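Local coordinates for elongation factor 1-gamma 1 (PDB 1NHY), which serves as a subunit of the eukaryotic elongation factor 1 complex, which works in polypeptide chain elongation, and probably tethers that complex to other cellular components, at residues W99-Q110 with A132-F143. Numbering follows the deposited sequence.
Sequences WQSLANSDLCIQ and AMDAVDKIVDIF
Trp99 meets Phe143 in a T-shaped stack: the benzo edge of the indole points at the face of the phenyl ring, with CZ3 over its centre, the centroids 5.0 Å apart and the planes at 71°. Ala103 CB and the backbone Ile139 O lie at the rim of the Phe143 ring; the small methyl, 4.0 Å from Phe143 CZ, lets this edge come close to helix 90-107. One face of the indole carries Leu102 CD1, and its edge also meets the backbone, Trp99 CH2 lying 3.5 Å from Ile142 O. Leu102 CD1 and Ile142 CG2 meet each other beside the indole.

Further along, Ile139 uses both branches. A chi1 of -40° turns CG1 to the backbone N side and sends CG2 against Leu107 CB, 3.7 Å away. The side chain crosses Asp106 at about a right angle, Ile139 CG1 3.4 Å from the backbone Asp106 O and CD1 against Asp106 CB. Gln110 bends at chi2 and lays its chain over Ala135 and Val136; its amide CD is 3.6 Å from Ala135 CB, and the small alanines at 132 and 135 admit this long side chain. No hydrogen bond crosses between the segments; helices 99-107 and 132-143 run nearly antiparallel (169°), 10.1 Å apart at closest.

This helix pair belongs to the all-helical C-terminal half of the GST-like fold. Helix 160-175 packs against both partners, Phe169 meeting Phe143 edge-to-face and touching Leu107, while Tyr172 OH is hydrogen-bonded to Leu107 O.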
ATOM      1  N   TRP A  99     -11.678  -0.159   5.098  1.00 45.41           N
ATOM      2  CA  TRP A  99     -10.929  -0.706   3.982  1.00 45.97           C
ATOM      3  C   TRP A  99      -9.454  -0.702   4.261  1.00 47.94           C
ATOM      4  O   TRP A  99      -8.738  -1.650   3.913  1.00 47.89           O
ATOM      5  CB  TRP A  99     -11.247   0.064   2.733  1.00 43.31           C
ATOM      6  CG  TRP A  99     -12.653  -0.180   2.371  1.00 42.04           C
ATOM      7  CD1 TRP A  99     -13.741   0.543   2.764  1.00 40.22           C
ATOM      8  CD2 TRP A  99     -13.140  -1.246   1.554  1.00 41.84           C
ATOM      9  NE1 TRP A  99     -14.883  -0.004   2.235  1.00 41.39           N
ATOM     10  CE2 TRP A  99     -14.544  -1.106   1.488  1.00 42.37           C
ATOM     11  CE3 TRP A  99     -12.524  -2.310   0.865  1.00 41.93           C
ATOM     12  CZ2 TRP A  99     -15.351  -1.987   0.754  1.00 42.57           C
ATOM     13  CZ3 TRP A  99     -13.316  -3.181   0.141  1.00 43.67           C
ATOM     14  CH2 TRP A  99     -14.720  -3.017   0.089  1.00 43.32           C
ATOM     15  N   GLN A 100      -9.006   0.366   4.912  1.00 50.73           N
ATOM     16  CA  GLN A 100      -7.616   0.477   5.296  1.00 53.48           C
ATOM     17  C   GLN A 100      -7.243  -0.845   5.957  1.00 53.32           C
ATOM     18  O   GLN A 100      -6.128  -1.335   5.828  1.00 53.40           O
ATOM     19  CB  GLN A 100      -7.453   1.601   6.302  1.00 57.92           C
ATOM     20  CG  GLN A 100      -6.047   2.101   6.371  1.00 66.36           C
ATOM     21  CD  GLN A 100      -5.714   2.916   5.166  1.00 72.47           C
ATOM     22  OE1 GLN A 100      -5.979   4.116   5.131  1.00 77.86           O
ATOM     23  NE2 GLN A 100      -5.156   2.274   4.145  1.00 74.46           N
ATOM     24  N   SER A 101      -8.201  -1.430   6.654  1.00 54.50           N
ATOM     25  CA  SER A 101      -7.979  -2.686   7.350  1.00 55.97           C
ATOM     26  C   SER A 101      -8.143  -3.961   6.517  1.00 56.57           C
ATOM     27  O   SER A 101      -7.306  -4.863   6.585  1.00 56.53           O
ATOM     28  CB  SER A 101      -8.893  -2.741   8.569  1.00 56.15           C
ATOM     29  OG  SER A 101      -8.812  -4.000   9.204  1.00 58.68           O
ATOM     30  N   LEU A 102      -9.233  -4.050   5.757  1.00 57.09           N
ATOM     31  CA  LEU A 102      -9.494  -5.209   4.897  1.00 57.54           C
ATOM     32  C   LEU A 102      -8.298  -5.509   4.003  1.00 58.43           C
ATOM     33  O   LEU A 102      -7.960  -6.665   3.740  1.00 57.97           O
ATOM     34  CB  LEU A 102     -10.684  -4.932   4.004  1.00 57.14           C
ATOM     35  CG  LEU A 102     -12.029  -5.130   4.668  1.00 58.60           C
ATOM     36  CD1 LEU A 102     -13.127  -4.456   3.845  1.00 60.73           C
ATOM     37  CD2 LEU A 102     -12.263  -6.623   4.810  1.00 59.07           C
ATOM     38  N   ALA A 103      -7.673  -4.441   3.523  1.00 59.67           N
ATOM     39  CA  ALA A 103      -6.530  -4.555   2.655  1.00 60.61           C
ATOM     40  C   ALA A 103      -5.304  -4.930   3.450  1.00 62.15           C
ATOM     41  O   ALA A 103      -4.697  -5.979   3.236  1.00 62.33           O
ATOM     42  CB  ALA A 103      -6.305  -3.239   1.957  1.00 60.99           C
ATOM     43  N   ASN A 104      -4.953  -4.047   4.377  1.00 64.18           N
ATOM     44  CA  ASN A 104      -3.787  -4.216   5.221  1.00 65.83           C
ATOM     45  C   ASN A 104      -3.743  -5.517   5.999  1.00 66.90           C
ATOM     46  O   ASN A 104      -2.679  -5.963   6.424  1.00 68.73           O
ATOM     47  CB  ASN A 104      -3.692  -3.062   6.187  1.00 66.56           C
ATOM     48  CG  ASN A 104      -2.296  -2.544   6.290  1.00 69.71           C
ATOM     49  OD1 ASN A 104      -1.341  -3.322   6.401  1.00 71.20           O
ATOM     50  ND2 ASN A 104      -2.149  -1.223   6.247  1.00 69.93           N
ATOM     51  N   SER A 105      -4.905  -6.118   6.197  1.00 66.10           N
ATOM     52  CA  SER A 105      -4.985  -7.377   6.916  1.00 64.73           C
ATOM     53  C   SER A 105      -5.553  -8.434   5.987  1.00 64.29           C
ATOM     54  O   SER A 105      -4.818  -9.106   5.270  1.00 65.67           O
ATOM     55  CB  SER A 105      -5.883  -7.227   8.127  1.00 65.09           C
ATOM     56  OG  SER A 105      -5.504  -6.088   8.866  1.00 68.08           O
ATOM     57  N   ASP A 106      -6.874  -8.555   5.981  1.00 62.11           N
ATOM     58  CA  ASP A 106      -7.558  -9.543   5.150  1.00 60.89           C
ATOM     59  C   ASP A 106      -6.896  -9.949   3.844  1.00 60.42           C
ATOM     60  O   ASP A 106      -6.788 -11.135   3.561  1.00 61.52           O
ATOM     61  CB  ASP A 106      -8.982  -9.084   4.859  1.00 61.80           C
ATOM     62  CG  ASP A 106      -9.828  -9.036   6.106  1.00 63.64           C
ATOM     63  OD1 ASP A 106      -9.397  -8.361   7.072  1.00 66.87           O
ATOM     64  OD2 ASP A 106     -10.912  -9.670   6.131  1.00 62.88           O
ATOM     65  N   LEU A 107      -6.455  -8.986   3.051  1.00 59.38           N
ATOM     66  CA  LEU A 107      -5.843  -9.306   1.779  1.00 59.06           C
ATOM     67  C   LEU A 107      -4.325  -9.473   1.810  1.00 60.43           C
ATOM     68  O   LEU A 107      -3.788 -10.407   1.226  1.00 62.50           O
ATOM     69  CB  LEU A 107      -6.222  -8.233   0.768  1.00 58.60           C
ATOM     70  CG  LEU A 107      -5.619  -8.327  -0.630  1.00 57.83           C
ATOM     71  CD1 LEU A 107      -6.168  -9.546  -1.364  1.00 57.32           C
ATOM     72  CD2 LEU A 107      -5.942  -7.059  -1.373  1.00 56.89           C
ATOM     73  N   CYS A 108      -3.635  -8.562   2.478  1.00 60.23           N
ATOM     74  CA  CYS A 108      -2.186  -8.614   2.564  1.00 59.25           C
ATOM     75  C   CYS A 108      -1.697  -9.900   3.233  1.00 59.56           C
ATOM     76  O   CYS A 108      -0.608 -10.391   2.937  1.00 58.15           O
ATOM     77  CB  CYS A 108      -1.695  -7.413   3.356  1.00 57.52           C
ATOM     78  SG  CYS A 108       0.036  -7.097   3.204  1.00 57.69           S
ATOM     79  N   ILE A 109      -2.508 -10.450   4.135  1.00 60.80           N
ATOM     80  CA  ILE A 109      -2.133 -11.662   4.854  1.00 60.97           C
ATOM     81  C   ILE A 109      -1.729 -12.790   3.937  1.00 62.39           C
ATOM     82  O   ILE A 109      -0.653 -13.370   4.079  1.00 63.29           O
ATOM     83  CB  ILE A 109      -3.273 -12.217   5.713  1.00 59.41           C
ATOM     84  CG1 ILE A 109      -3.711 -11.188   6.742  1.00 58.82           C
ATOM     85  CG2 ILE A 109      -2.806 -13.467   6.410  1.00 60.29           C
ATOM     86  CD1 ILE A 109      -2.572 -10.639   7.552  1.00 61.50           C
ATOM     87  N   GLN A 110      -2.610 -13.102   2.999  1.00 62.28           N
ATOM     88  CA  GLN A 110      -2.389 -14.192   2.068  1.00 61.93           C
ATOM     89  C   GLN A 110      -1.155 -14.124   1.191  1.00 61.71           C
ATOM     90  O   GLN A 110      -0.723 -15.144   0.669  1.00 62.69           O
ATOM     91  CB  GLN A 110      -3.635 -14.373   1.215  1.00 62.42           C
ATOM     92  CG  GLN A 110      -4.852 -14.534   2.083  1.00 64.53           C
ATOM     93  CD  GLN A 110      -4.588 -15.489   3.229  1.00 66.47           C
ATOM     94  OE1 GLN A 110      -5.164 -15.366   4.296  1.00 66.54           O
ATOM     95  NE2 GLN A 110      -3.712 -16.451   3.005  1.00 68.31           N
ATOM     96  N   ALA A 132      -5.132 -20.948   0.878  1.00 87.09           N
ATOM     97  CA  ALA A 132      -4.863 -19.530   1.069  1.00 86.67           C
ATOM     98  C   ALA A 132      -5.578 -18.766  -0.036  1.00 87.11           C
ATOM     99  O   ALA A 132      -6.203 -17.736   0.211  1.00 87.60           O
ATOM    100  CB  ALA A 132      -3.356 -19.255   1.016  1.00 84.72           C
HETATM  101  N   MSE A 133      -5.489 -19.283  -1.255  1.00 87.62           N
HETATM  102  CA  MSE A 133      -6.132 -18.651  -2.394  1.00 88.58           C
HETATM  103  C   MSE A 133      -7.612 -18.404  -2.170  1.00 86.87           C
HETATM  104  O   MSE A 133      -8.143 -17.367  -2.566  1.00 86.78           O
HETATM  105  CB  MSE A 133      -5.957 -19.509  -3.636  1.00 93.35           C
HETATM  106  CG  MSE A 133      -4.623 -19.347  -4.324  1.00 98.60           C
HETATM  107 SE   MSE A 133      -4.348 -17.579  -4.975  1.00107.59          SE
HETATM  108  CE  MSE A 133      -5.676 -17.517  -6.415  1.00103.93           C
ATOM    109  N   ASP A 134      -8.277 -19.370  -1.548  1.00 85.24           N
ATOM    110  CA  ASP A 134      -9.709 -19.262  -1.269  1.00 83.79           C
ATOM    111  C   ASP A 134      -9.974 -18.029  -0.423  1.00 81.99           C
ATOM    112  O   ASP A 134     -10.994 -17.348  -0.586  1.00 81.07           O
ATOM    113  CB  ASP A 134     -10.187 -20.501  -0.523  1.00 85.62           C
ATOM    114  CG  ASP A 134      -9.902 -21.778  -1.283  1.00 87.74           C
ATOM    115  OD1 ASP A 134     -10.502 -21.977  -2.364  1.00 88.04           O
ATOM    116  OD2 ASP A 134      -9.068 -22.580  -0.799  1.00 88.89           O
ATOM    117  N   ALA A 135      -9.046 -17.769   0.498  1.00 78.91           N
ATOM    118  CA  ALA A 135      -9.113 -16.608   1.368  1.00 75.91           C
ATOM    119  C   ALA A 135      -9.062 -15.401   0.441  1.00 74.58           C
ATOM    120  O   ALA A 135      -9.951 -14.546   0.467  1.00 73.98           O
ATOM    121  CB  ALA A 135      -7.923 -16.601   2.308  1.00 74.23           C
ATOM    122  N   VAL A 136      -8.016 -15.357  -0.387  1.00 73.07           N
ATOM    123  CA  VAL A 136      -7.814 -14.289  -1.359  1.00 71.53           C
ATOM    124  C   VAL A 136      -9.089 -14.038  -2.151  1.00 71.74           C
ATOM    125  O   VAL A 136      -9.530 -12.901  -2.285  1.00 72.63           O
ATOM    126  CB  VAL A 136      -6.678 -14.637  -2.343  1.00 70.40           C
ATOM    127  CG1 VAL A 136      -6.551 -13.561  -3.394  1.00 70.13           C
ATOM    128  CG2 VAL A 136      -5.369 -14.772  -1.592  1.00 70.27           C
ATOM    129  N   ASP A 137      -9.693 -15.090  -2.674  1.00 72.48           N
ATOM    130  CA  ASP A 137     -10.913 -14.907  -3.428  1.00 74.99           C
ATOM    131  C   ASP A 137     -12.016 -14.302  -2.591  1.00 75.31           C
ATOM    132  O   ASP A 137     -12.823 -13.537  -3.105  1.00 76.38           O
ATOM    133  CB  ASP A 137     -11.392 -16.228  -4.003  1.00 78.56           C
ATOM    134  CG  ASP A 137     -10.450 -16.769  -5.045  1.00 82.56           C
ATOM    135  OD1 ASP A 137     -10.194 -16.040  -6.031  1.00 84.28           O
ATOM    136  OD2 ASP A 137      -9.963 -17.910  -4.881  1.00 84.85           O
ATOM    137  N   LYS A 138     -12.069 -14.644  -1.309  1.00 74.94           N
ATOM    138  CA  LYS A 138     -13.098 -14.088  -0.444  1.00 73.37           C
ATOM    139  C   LYS A 138     -12.937 -12.565  -0.333  1.00 71.41           C
ATOM    140  O   LYS A 138     -13.907 -11.824  -0.502  1.00 69.75           O
ATOM    141  CB  LYS A 138     -13.038 -14.737   0.946  1.00 75.90           C
ATOM    142  CG  LYS A 138     -13.835 -16.043   1.079  1.00 78.04           C
ATOM    143  CD  LYS A 138     -13.738 -16.638   2.503  1.00 79.74           C
ATOM    144  CE  LYS A 138     -14.778 -17.751   2.758  1.00 79.04           C
ATOM    145  NZ  LYS A 138     -14.908 -18.092   4.217  1.00 77.93           N
ATOM    146  N   ILE A 139     -11.713 -12.102  -0.072  1.00 69.26           N
ATOM    147  CA  ILE A 139     -11.433 -10.669   0.061  1.00 68.38           C
ATOM    148  C   ILE A 139     -11.616  -9.963  -1.277  1.00 67.34           C
ATOM    149  O   ILE A 139     -12.232  -8.899  -1.360  1.00 66.79           O
ATOM    150  CB  ILE A 139      -9.978 -10.420   0.541  1.00 69.18           C
ATOM    151  CG1 ILE A 139      -9.600 -11.446   1.611  1.00 71.74           C
ATOM    152  CG2 ILE A 139      -9.841  -9.004   1.111  1.00 67.45           C
ATOM    153  CD1 ILE A 139     -10.618 -11.580   2.751  1.00 73.19           C
ATOM    154  N   VAL A 140     -11.063 -10.564  -2.321  1.00 65.85           N
ATOM    155  CA  VAL A 140     -11.154 -10.007  -3.651  1.00 63.46           C
ATOM    156  C   VAL A 140     -12.596  -9.706  -4.020  1.00 62.58           C
ATOM    157  O   VAL A 140     -12.884  -8.703  -4.681  1.00 62.82           O
ATOM    158  CB  VAL A 140     -10.531 -10.957  -4.671  1.00 63.10           C
ATOM    159  CG1 VAL A 140     -10.964 -10.593  -6.070  1.00 64.34           C
ATOM    160  CG2 VAL A 140      -9.024 -10.875  -4.554  1.00 62.43           C
ATOM    161  N   ASP A 141     -13.508 -10.560  -3.583  1.00 61.44           N
ATOM    162  CA  ASP A 141     -14.911 -10.334  -3.880  1.00 61.49           C
ATOM    163  C   ASP A 141     -15.456  -9.162  -3.108  1.00 60.14           C
ATOM    164  O   ASP A 141     -16.272  -8.420  -3.620  1.00 58.24           O
ATOM    165  CB  ASP A 141     -15.732 -11.570  -3.573  1.00 64.53           C
ATOM    166  CG  ASP A 141     -15.323 -12.750  -4.424  1.00 68.24           C
ATOM    167  OD1 ASP A 141     -15.020 -12.532  -5.628  1.00 69.52           O
ATOM    168  OD2 ASP A 141     -15.311 -13.889  -3.898  1.00 69.45           O
ATOM    169  N   ILE A 142     -14.994  -8.989  -1.876  1.00 60.32           N
ATOM    170  CA  ILE A 142     -15.441  -7.868  -1.051  1.00 60.43           C
ATOM    171  C   ILE A 142     -15.158  -6.568  -1.792  1.00 59.58           C
ATOM    172  O   ILE A 142     -15.995  -5.652  -1.830  1.00 58.56           O
ATOM    173  CB  ILE A 142     -14.683  -7.793   0.286  1.00 61.97           C
ATOM    174  CG1 ILE A 142     -14.794  -9.119   1.030  1.00 63.52           C
ATOM    175  CG2 ILE A 142     -15.278  -6.687   1.150  1.00 61.72           C
ATOM    176  CD1 ILE A 142     -16.217  -9.426   1.453  1.00 66.30           C
ATOM    177  N   PHE A 143     -13.955  -6.505  -2.360  1.00 58.45           N
ATOM    178  CA  PHE A 143     -13.504  -5.355  -3.119  1.00 57.43           C
ATOM    179  C   PHE A 143     -14.331  -5.147  -4.366  1.00 58.56           C
ATOM    180  O   PHE A 143     -14.971  -4.105  -4.525  1.00 58.13           O
ATOM    181  CB  PHE A 143     -12.052  -5.545  -3.501  1.00 54.64           C
ATOM    182  CG  PHE A 143     -11.116  -5.146  -2.434  1.00 52.05           C
ATOM    183  CD1 PHE A 143     -10.585  -3.861  -2.404  1.00 50.61           C
ATOM    184  CD2 PHE A 143     -10.788  -6.035  -1.431  1.00 51.19           C
ATOM    185  CE1 PHE A 143      -9.739  -3.458  -1.378  1.00 49.70           C
ATOM    186  CE2 PHE A 143      -9.938  -5.642  -0.395  1.00 51.32           C
ATOM    187  CZ  PHE A 143      -9.410  -4.346  -0.370  1.00 49.38           C
TER